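Local coordinates for leucine rich repeat and phosphatase domain containing protein (Entamoeba histolytica, PDB 3EMU) that has a dual-specificity phosphatase fold and is classed as a phosphatase, though its signature loop lacks the usual nucleophile, so that catalytic activity is uncertain, at residues 115-118 with 119-123; 136-139 with 140-144; 146-149 with 150-153. One frame throughout, in Å; residues are numbered along the deposited sequence.

Contact 1: residues 115-118 with 119-123; sequences LSFI and NAFNK
Ser116 meets Asn119 because its chi1 of 58° sets OG between its own backbone N and carbonyl carbon, turned to the amide of the first helical turn. There OG accepts a weak, long bond from Asn119 N at 3.3 Å, the capping bond of an N-cap serine. The CB of Asn119 packs against the same oxygen. Ser116 O in turn takes Ala120 N at 3.0 Å. One residue on, Phe121 N reaches Phe117 O at 2.7 Å.

Phe117 and Phe121 both carry CG roughly opposite the backbone N (chi1 158° and 179°), and their side chains run side by side in one direction. Phe121 CB lies over a face of the Phe117 ring, 4.1 Å from CE1. Leu115 lies against the first turn of the helix, with its CB 3.8 Å from Ala120 CB. On another flank, Ile118 CD1 rests on the amide of Asn122, 3.8 Å from ND2.

Glu145 of helix 135-151 accepts from Phe117 N, while Ala120 and Phe121 touch Ile106 of helix 100-112. The whole is a serine N-cap with a hydrophobic-staple-like contact of Leu115 with Ala120, starting helix 117-127 in the helical part of a dual-specificity phosphatase domain.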
ATOM      1  N   LEU A 115       9.535  -3.239  10.538  1.00 65.20           N
ATOM      2  CA  LEU A 115      10.583  -2.436   9.968  1.00 63.27           C
ATOM      3  C   LEU A 115      10.420  -1.028  10.482  1.00 62.30           C
ATOM      4  O   LEU A 115       9.305  -0.539  10.745  1.00 62.35           O
ATOM      5  CB  LEU A 115      10.543  -2.488   8.427  1.00 63.66           C
ATOM      6  CG  LEU A 115      10.635  -3.892   7.832  1.00 63.34           C
ATOM      7  CD1 LEU A 115      10.577  -3.843   6.312  1.00 62.69           C
ATOM      8  CD2 LEU A 115      11.939  -4.598   8.282  1.00 60.69           C
ATOM      9  N   SER A 116      11.538  -0.354  10.657  1.00 61.35           N
ATOM     10  CA  SER A 116      11.470   1.065  10.859  1.00 61.38           C
ATOM     11  C   SER A 116      10.882   1.717   9.579  1.00 60.27           C
ATOM     12  O   SER A 116      10.804   1.074   8.520  1.00 59.68           O
ATOM     13  CB  SER A 116      12.866   1.608  11.154  1.00 60.59           C
ATOM     14  OG  SER A 116      13.714   1.284  10.083  1.00 62.83           O
ATOM     15  N   PHE A 117      10.483   2.977   9.701  1.00 60.03           N
ATOM     16  CA  PHE A 117      10.064   3.716   8.542  1.00 61.24           C
ATOM     17  C   PHE A 117      11.100   3.635   7.396  1.00 61.29           C
ATOM     18  O   PHE A 117      10.768   3.216   6.282  1.00 61.12           O
ATOM     19  CB  PHE A 117       9.681   5.186   8.848  1.00 60.88           C
ATOM     20  CG  PHE A 117       9.773   6.046   7.620  1.00 61.68           C
ATOM     21  CD1 PHE A 117       8.822   5.904   6.597  1.00 59.35           C
ATOM     22  CD2 PHE A 117      10.877   6.897   7.427  1.00 57.92           C
ATOM     23  CE1 PHE A 117       8.939   6.628   5.404  1.00 60.98           C
ATOM     24  CE2 PHE A 117      11.010   7.614   6.249  1.00 58.93           C
ATOM     25  CZ  PHE A 117      10.043   7.481   5.223  1.00 60.93           C
ATOM     26  N   ILE A 118      12.357   3.977   7.688  1.00 62.33           N
ATOM     27  CA  ILE A 118      13.420   4.103   6.663  1.00 62.70           C
ATOM     28  C   ILE A 118      13.717   2.779   5.993  1.00 62.52           C
ATOM     29  O   ILE A 118      13.929   2.707   4.775  1.00 63.52           O
ATOM     30  CB  ILE A 118      14.742   4.750   7.249  1.00 64.35           C
ATOM     31  CG1 ILE A 118      15.756   5.109   6.130  1.00 65.89           C
ATOM     32  CG2 ILE A 118      15.441   3.820   8.254  1.00 62.39           C
ATOM     33  CD1 ILE A 118      15.161   5.837   4.857  1.00 69.48           C
ATOM     34  N   ASN A 119      13.722   1.714   6.778  1.00 61.57           N
ATOM     35  CA  ASN A 119      14.016   0.399   6.243  1.00 60.86           C
ATOM     36  C   ASN A 119      12.864  -0.150   5.390  1.00 60.17           C
ATOM     37  O   ASN A 119      13.083  -0.900   4.421  1.00 60.12           O
ATOM     38  CB  ASN A 119      14.313  -0.576   7.381  1.00 60.94           C
ATOM     39  CG  ASN A 119      15.788  -0.503   7.918  1.00 64.34           C
ATOM     40  OD1 ASN A 119      16.066  -1.031   9.014  1.00 63.57           O
ATOM     41  ND2 ASN A 119      16.718   0.073   7.142  1.00 61.27           N
ATOM     42  N   ALA A 120      11.631   0.166   5.796  1.00 59.34           N
ATOM     43  CA  ALA A 120      10.417  -0.206   5.022  1.00 58.55           C
ATOM     44  C   ALA A 120      10.385   0.661   3.719  1.00 58.10           C
ATOM     45  O   ALA A 120      10.068   0.169   2.634  1.00 55.69           O
ATOM     46  CB  ALA A 120       9.139  -0.003   5.867  1.00 56.79           C
ATOM     47  N   PHE A 121      10.741   1.934   3.855  1.00 58.64           N
ATOM     48  CA  PHE A 121      10.915   2.794   2.689  1.00 60.73           C
ATOM     49  C   PHE A 121      11.929   2.235   1.663  1.00 60.88           C
ATOM     50  O   PHE A 121      11.619   2.089   0.469  1.00 60.98           O
ATOM     51  CB  PHE A 121      11.297   4.225   3.102  1.00 60.52           C
ATOM     52  CG  PHE A 121      11.497   5.118   1.917  1.00 62.96           C
ATOM     53  CD1 PHE A 121      10.419   5.849   1.392  1.00 61.54           C
ATOM     54  CD2 PHE A 121      12.740   5.128   1.236  1.00 63.10           C
ATOM     55  CE1 PHE A 121      10.599   6.644   0.250  1.00 63.02           C
ATOM     56  CE2 PHE A 121      12.914   5.894   0.094  1.00 62.42           C
ATOM     57  CZ  PHE A 121      11.853   6.656  -0.404  1.00 62.63           C
ATOM     58  N   ASN A 122      13.115   1.873   2.141  1.00 61.03           N
ATOM     59  CA  ASN A 122      14.169   1.390   1.261  1.00 62.18           C
ATOM     60  C   ASN A 122      13.849   0.087   0.548  1.00 62.98           C
ATOM     61  O   ASN A 122      14.187  -0.091  -0.640  1.00 63.19           O
ATOM     62  CB  ASN A 122      15.455   1.182   2.037  1.00 62.29           C
ATOM     63  CG  ASN A 122      16.081   2.466   2.460  1.00 63.60           C
ATOM     64  OD1 ASN A 122      16.915   2.473   3.352  1.00 67.28           O
ATOM     65  ND2 ASN A 122      15.699   3.568   1.829  1.00 64.56           N
ATOM     66  N   LYS A 123      13.258  -0.839   1.298  1.00 62.25           N
ATOM     67  CA  LYS A 123      12.761  -2.053   0.736  1.00 62.39           C
ATOM     68  C   LYS A 123      11.748  -1.814  -0.412  1.00 62.19           C
ATOM     69  O   LYS A 123      11.849  -2.449  -1.463  1.00 62.27           O
ATOM     70  CB  LYS A 123      12.123  -2.923   1.840  1.00 62.73           C
ATOM     71  CG  LYS A 123      11.369  -4.148   1.277  1.00 63.04           C
ATOM     72  CD  LYS A 123      11.130  -5.259   2.325  1.00 68.77           C
ATOM     73  CE  LYS A 123      10.601  -6.563   1.647  1.00 71.86           C
ATOM     74  NZ  LYS A 123      10.795  -7.818   2.509  1.00 77.98           N
TER

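Contact 2: residues 136-139 with 140-144; sequences GFIL and QLKLF
Phe137 and Gln140 lie alongside each other one turn apart on helix 135-151, pointing the same way, with the amide plane turned 44° from the ring. Gln140 NE2 comes within 3.6 Å of Phe137 CD1, approaching the ring obliquely. The glutamine has CG opposite its carbonyl carbon (chi1 -67°) and then runs extended, which carries the amide back along the helix toward Gly136; its CG passes 3.3 Å from Gly136 O.

Contact between aliphatic groups is slighter and lies on another flank. The extended Lys142 chain reaches back over Ile138, and its last methylene, CE, lies 3.9 Å from Ile138 CG2, with the ammonium just beyond. Leu141, between these two flanks, packs on Ile106 and Ala107 of helix 100-112.

The backbone supplies four regular i to i+4 bonds. Gln140 N binds Gly136 O at 3.1 Å, and Lys142 N binds Ile138 O at 2.9 Å; Leu141 to Phe137 and Leu143 to Leu139 complete the set.

The polar end of Gln140 finds its partners beyond this turn: OE1 accepts from Tyr70 N and, weakly, from Leu69 N at the start of helix 68-85, and NE2 gives a weak bond to Glu64 O.

Gln140 is thus a buried amide with both its oxygen and its nitrogen engaged, and it pays for its burial with main-chain partners. The Tyr70 bond, with the two weak ones, would hold the amide's rotation beside the aromatic ring and join helix 135-151 to that neighbouring part of the domain.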
ATOM      1  N   GLY A 136       4.518  15.537   3.503  1.00 62.22           N
ATOM      2  CA  GLY A 136       3.448  15.380   4.482  1.00 60.47           C
ATOM      3  C   GLY A 136       3.043  13.919   4.745  1.00 60.67           C
ATOM      4  O   GLY A 136       2.695  13.536   5.880  1.00 59.85           O
ATOM      5  N   PHE A 137       3.092  13.081   3.713  1.00 59.56           N
ATOM      6  CA  PHE A 137       2.852  11.682   3.917  1.00 59.40           C
ATOM      7  C   PHE A 137       3.973  10.967   4.672  1.00 59.93           C
ATOM      8  O   PHE A 137       3.671  10.111   5.508  1.00 59.84           O
ATOM      9  CB  PHE A 137       2.523  10.992   2.605  1.00 59.60           C
ATOM     10  CG  PHE A 137       1.147  11.341   2.084  1.00 60.02           C
ATOM     11  CD1 PHE A 137       0.048  11.396   2.959  1.00 55.80           C
ATOM     12  CD2 PHE A 137       0.946  11.627   0.722  1.00 60.58           C
ATOM     13  CE1 PHE A 137      -1.218  11.708   2.500  1.00 54.87           C
ATOM     14  CE2 PHE A 137      -0.341  11.958   0.240  1.00 58.79           C
ATOM     15  CZ  PHE A 137      -1.419  11.977   1.122  1.00 57.35           C
ATOM     16  N   ILE A 138       5.241  11.315   4.373  1.00 60.53           N
ATOM     17  CA  ILE A 138       6.412  10.762   5.056  1.00 61.02           C
ATOM     18  C   ILE A 138       6.287  11.061   6.574  1.00 61.75           C
ATOM     19  O   ILE A 138       6.487  10.177   7.435  1.00 61.61           O
ATOM     20  CB  ILE A 138       7.740  11.380   4.541  1.00 61.25           C
ATOM     21  CG1 ILE A 138       8.062  10.966   3.086  1.00 61.14           C
ATOM     22  CG2 ILE A 138       8.911  10.991   5.454  1.00 58.84           C
ATOM     23  CD1 ILE A 138       8.033   9.519   2.812  1.00 59.71           C
ATOM     24  N   LEU A 139       5.916  12.304   6.870  1.00 60.79           N
ATOM     25  CA  LEU A 139       5.698  12.757   8.214  1.00 62.35           C
ATOM     26  C   LEU A 139       4.623  11.924   8.944  1.00 62.31           C
ATOM     27  O   LEU A 139       4.831  11.503  10.091  1.00 62.99           O
ATOM     28  CB  LEU A 139       5.260  14.199   8.137  1.00 63.19           C
ATOM     29  CG  LEU A 139       5.604  15.176   9.231  1.00 67.20           C
ATOM     30  CD1 LEU A 139       7.085  15.083   9.589  1.00 69.26           C
ATOM     31  CD2 LEU A 139       5.222  16.586   8.710  1.00 69.62           C
ATOM     32  N   GLN A 140       3.482  11.695   8.290  1.00 61.13           N
ATOM     33  CA  GLN A 140       2.446  10.805   8.840  1.00 61.26           C
ATOM     34  C   GLN A 140       2.923   9.363   9.050  1.00 60.33           C
ATOM     35  O   GLN A 140       2.442   8.657   9.943  1.00 58.87           O
ATOM     36  CB  GLN A 140       1.195  10.805   7.952  1.00 60.29           C
ATOM     37  CG  GLN A 140       0.472  12.146   7.939  1.00 62.89           C
ATOM     38  CD  GLN A 140      -0.808  12.151   7.068  1.00 62.92           C
ATOM     39  OE1 GLN A 140      -1.765  11.409   7.357  1.00 60.78           O
ATOM     40  NE2 GLN A 140      -0.836  13.013   6.035  1.00 60.00           N
ATOM     41  N   LEU A 141       3.844   8.911   8.202  1.00 59.85           N
ATOM     42  CA  LEU A 141       4.399   7.569   8.374  1.00 60.08           C
ATOM     43  C   LEU A 141       5.281   7.532   9.628  1.00 60.54           C
ATOM     44  O   LEU A 141       5.300   6.550  10.348  1.00 59.00           O
ATOM     45  CB  LEU A 141       5.176   7.125   7.135  1.00 59.55           C
ATOM     46  CG  LEU A 141       4.290   6.696   5.933  1.00 60.76           C
ATOM     47  CD1 LEU A 141       5.168   6.397   4.715  1.00 55.80           C
ATOM     48  CD2 LEU A 141       3.357   5.487   6.268  1.00 54.00           C
ATOM     49  N   LYS A 142       5.985   8.637   9.871  1.00 61.40           N
ATOM     50  CA  LYS A 142       6.801   8.755  11.066  1.00 62.36           C
ATOM     51  C   LYS A 142       5.938   8.801  12.328  1.00 61.85           C
ATOM     52  O   LYS A 142       6.352   8.329  13.359  1.00 61.57           O
ATOM     53  CB  LYS A 142       7.755   9.963  10.966  1.00 61.78           C
ATOM     54  CG  LYS A 142       8.946   9.629  10.117  1.00 62.72           C
ATOM     55  CD  LYS A 142       9.787  10.858   9.812  1.00 66.39           C
ATOM     56  CE  LYS A 142      10.920  10.532   8.804  1.00 65.39           C
ATOM     57  NZ  LYS A 142      11.602  11.792   8.325  1.00 67.46           N
ATOM     58  N   LEU A 143       4.754   9.396  12.225  1.00 62.11           N
ATOM     59  CA  LEU A 143       3.806   9.403  13.314  1.00 62.40           C
ATOM     60  C   LEU A 143       3.354   7.998  13.598  1.00 61.85           C
ATOM     61  O   LEU A 143       3.224   7.606  14.744  1.00 62.51           O
ATOM     62  CB  LEU A 143       2.578  10.204  12.952  1.00 62.70           C
ATOM     63  CG  LEU A 143       2.223  11.342  13.901  1.00 68.18           C
ATOM     64  CD1 LEU A 143       3.041  12.561  13.472  1.00 72.57           C
ATOM     65  CD2 LEU A 143       0.737  11.709  13.840  1.00 71.57           C
ATOM     66  N   PHE A 144       3.095   7.244  12.547  1.00 60.67           N
ATOM     67  CA  PHE A 144       2.752   5.851  12.736  1.00 60.42           C
ATOM     68  C   PHE A 144       3.896   5.058  13.409  1.00 60.85           C
ATOM     69  O   PHE A 144       3.636   4.216  14.252  1.00 60.49           O
ATOM     70  CB  PHE A 144       2.376   5.216  11.394  1.00 58.95           C
ATOM     71  CG  PHE A 144       1.973   3.760  11.486  1.00 55.84           C
ATOM     72  CD1 PHE A 144       0.979   3.349  12.358  1.00 53.55           C
ATOM     73  CD2 PHE A 144       2.575   2.815  10.666  1.00 53.39           C
ATOM     74  CE1 PHE A 144       0.599   2.002  12.427  1.00 53.16           C
ATOM     75  CE2 PHE A 144       2.219   1.460  10.709  1.00 53.48           C
ATOM     76  CZ  PHE A 144       1.225   1.048  11.592  1.00 53.26           C
TER

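Contact 3: residues 146-149 with 150-153; sequences KKLE and KMNS
Leu148 and Met151 meet in a local surface contact on the last turns of helix 135-151, close to the C-terminal end of the modelled chain and about 21 Å, centre to centre, from the middle of the molecule. The two side chains run obliquely to each other, and Leu148 CD2 touches Met151 CE at 3.5 Å. A bend at chi3 (-35°) turns that methyl back from the extended part of the methionine. Lys147 adds a looser touch, its CE 4.0 Å from Met151 CG.

The main chain still follows the helical pattern for two bonds: Lys150 N to Lys146 O, and Met151 N to Lys147 O at 3.0 Å, the latter almost straight at 170°. This is the C-terminal end of the last helix of the dual-specificity phosphatase fold, for Asn152 is the first residue to leave helical backbone angles. Asn152 N divides itself between two carbonyls, with weak bonds to Leu148 O at 2.9 Å and Glu149 O at 3.3 Å. Glu149 O has a second donor in Ser153 OG, at 3.2 Å, so a serine hydroxyl serves a carbonyl left at the helix end.

One turn back along the surface, Lys146 NZ forms a salt bridge with Glu149 OE1 at 3.1 Å, using the syn lone pair of that oxygen.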
ATOM      1  N   LYS A 146       6.083   6.096  15.566  1.00 63.62           N
ATOM      2  CA  LYS A 146       6.006   6.400  16.984  1.00 65.22           C
ATOM      3  C   LYS A 146       4.855   5.672  17.659  1.00 64.95           C
ATOM      4  O   LYS A 146       5.006   5.187  18.786  1.00 64.53           O
ATOM      5  CB  LYS A 146       5.806   7.877  17.217  1.00 65.62           C
ATOM      6  CG  LYS A 146       7.049   8.680  17.264  1.00 71.56           C
ATOM      7  CD  LYS A 146       7.569   8.784  18.694  1.00 79.31           C
ATOM      8  CE  LYS A 146       9.106   8.986  18.671  1.00 82.90           C
ATOM      9  NZ  LYS A 146       9.707   8.443  19.922  1.00 81.89           N
ATOM     10  N   LYS A 147       3.700   5.634  16.991  1.00 64.92           N
ATOM     11  CA  LYS A 147       2.498   4.990  17.567  1.00 64.15           C
ATOM     12  C   LYS A 147       2.747   3.508  17.820  1.00 64.22           C
ATOM     13  O   LYS A 147       2.360   2.964  18.843  1.00 63.50           O
ATOM     14  CB  LYS A 147       1.281   5.178  16.676  1.00 63.39           C
ATOM     15  CG  LYS A 147       0.067   4.372  17.127  1.00 62.01           C
ATOM     16  CD  LYS A 147      -0.608   5.142  18.253  1.00 60.67           C
ATOM     17  CE  LYS A 147      -1.803   4.405  18.867  1.00 64.47           C
ATOM     18  NZ  LYS A 147      -2.466   5.296  19.939  1.00 67.09           N
ATOM     19  N   LEU A 148       3.413   2.868  16.872  1.00 65.15           N
ATOM     20  CA  LEU A 148       3.719   1.475  16.959  1.00 65.96           C
ATOM     21  C   LEU A 148       4.712   1.235  18.121  1.00 67.34           C
ATOM     22  O   LEU A 148       4.609   0.259  18.861  1.00 67.26           O
ATOM     23  CB  LEU A 148       4.325   0.994  15.637  1.00 65.34           C
ATOM     24  CG  LEU A 148       3.387   0.593  14.466  1.00 67.52           C
ATOM     25  CD1 LEU A 148       4.096  -0.205  13.409  1.00 66.29           C
ATOM     26  CD2 LEU A 148       2.199  -0.191  14.938  1.00 67.73           C
ATOM     27  N   GLU A 149       5.690   2.106  18.260  1.00 68.46           N
ATOM     28  CA  GLU A 149       6.633   1.981  19.354  1.00 71.00           C
ATOM     29  C   GLU A 149       5.924   1.901  20.743  1.00 71.31           C
ATOM     30  O   GLU A 149       6.241   1.064  21.582  1.00 70.98           O
ATOM     31  CB  GLU A 149       7.563   3.181  19.315  1.00 71.67           C
ATOM     32  CG  GLU A 149       8.811   3.035  20.164  1.00 77.23           C
ATOM     33  CD  GLU A 149       9.465   4.382  20.471  1.00 84.87           C
ATOM     34  OE1 GLU A 149       9.254   5.354  19.680  1.00 86.41           O
ATOM     35  OE2 GLU A 149      10.187   4.459  21.507  1.00 88.03           O
ATOM     36  N   LYS A 150       4.962   2.784  20.957  1.00 71.43           N
ATOM     37  CA  LYS A 150       4.245   2.845  22.186  1.00 73.00           C
ATOM     38  C   LYS A 150       3.318   1.634  22.376  1.00 73.04           C
ATOM     39  O   LYS A 150       3.290   1.040  23.444  1.00 73.34           O
ATOM     40  CB  LYS A 150       3.446   4.136  22.224  1.00 73.24           C
ATOM     41  CG  LYS A 150       3.363   4.757  23.598  1.00 79.93           C
ATOM     42  CD  LYS A 150       3.211   3.700  24.748  1.00 86.84           C
ATOM     43  CE  LYS A 150       2.529   4.305  25.997  1.00 89.26           C
ATOM     44  NZ  LYS A 150       3.390   5.364  26.656  1.00 90.63           N
ATOM     45  N   MET A 151       2.565   1.268  21.343  1.00 72.34           N
ATOM     46  CA  MET A 151       1.696   0.114  21.439  1.00 71.84           C
ATOM     47  C   MET A 151       2.497  -1.134  21.713  1.00 70.85           C
ATOM     48  O   MET A 151       1.973  -2.096  22.307  1.00 71.33           O
ATOM     49  CB  MET A 151       0.906  -0.124  20.147  1.00 71.93           C
ATOM     50  CG  MET A 151      -0.310   0.812  19.886  1.00 75.74           C
ATOM     51  SD  MET A 151      -1.400   0.125  18.566  1.00 77.31           S
ATOM     52  CE  MET A 151      -0.164  -0.610  17.514  1.00 70.19           C
ATOM     53  N   ASN A 152       3.754  -1.144  21.283  1.00 68.96           N
ATOM     54  CA  ASN A 152       4.519  -2.380  21.306  1.00 67.92           C
ATOM     55  C   ASN A 152       5.569  -2.512  22.419  1.00 67.97           C
ATOM     56  O   ASN A 152       6.349  -3.464  22.418  1.00 66.69           O
ATOM     57  CB  ASN A 152       5.178  -2.590  19.950  1.00 67.93           C
ATOM     58  CG  ASN A 152       4.150  -2.798  18.832  1.00 68.90           C
ATOM     59  OD1 ASN A 152       2.992  -3.168  19.096  1.00 67.70           O
ATOM     60  ND2 ASN A 152       4.573  -2.580  17.581  1.00 66.01           N
ATOM     61  N   SER A 153       5.592  -1.559  23.348  1.00 68.07           N
ATOM     62  CA  SER A 153       6.530  -1.557  24.481  1.00 70.65           C
ATOM     63  C   SER A 153       6.273  -2.687  25.473  1.00 72.19           C
ATOM     64  O   SER A 153       5.100  -2.934  25.817  1.00 72.67           O
ATOM     65  CB  SER A 153       6.388  -0.241  25.228  1.00 70.00           C
ATOM     66  OG  SER A 153       7.242   0.662  24.546  1.00 72.39           O
TER

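The three contacts follow one another along the last two helices. Contacts 1 and 2 touch, their centres about 12 Å apart, and Phe117 is the joint: its CZ packs on Ile138 CG2 at 3.7 Å and its CE1 on Leu141 CD1 at 3.8 Å, setting helix 117-127 against helix 135-151. Contact 3 continues the helix of contact 2, with centres about 14 Å apart, but stays clear of contact 1, whose nearest atoms are about 6 Å away. Through Phe137, which touches Asn99 and Lys100, contact 2 adjoins the phosphatase signature loop. A bound sulfate, probably from the crystallisation liquor, lies about 6 Å from the Phe137 side chain, near but not in contact.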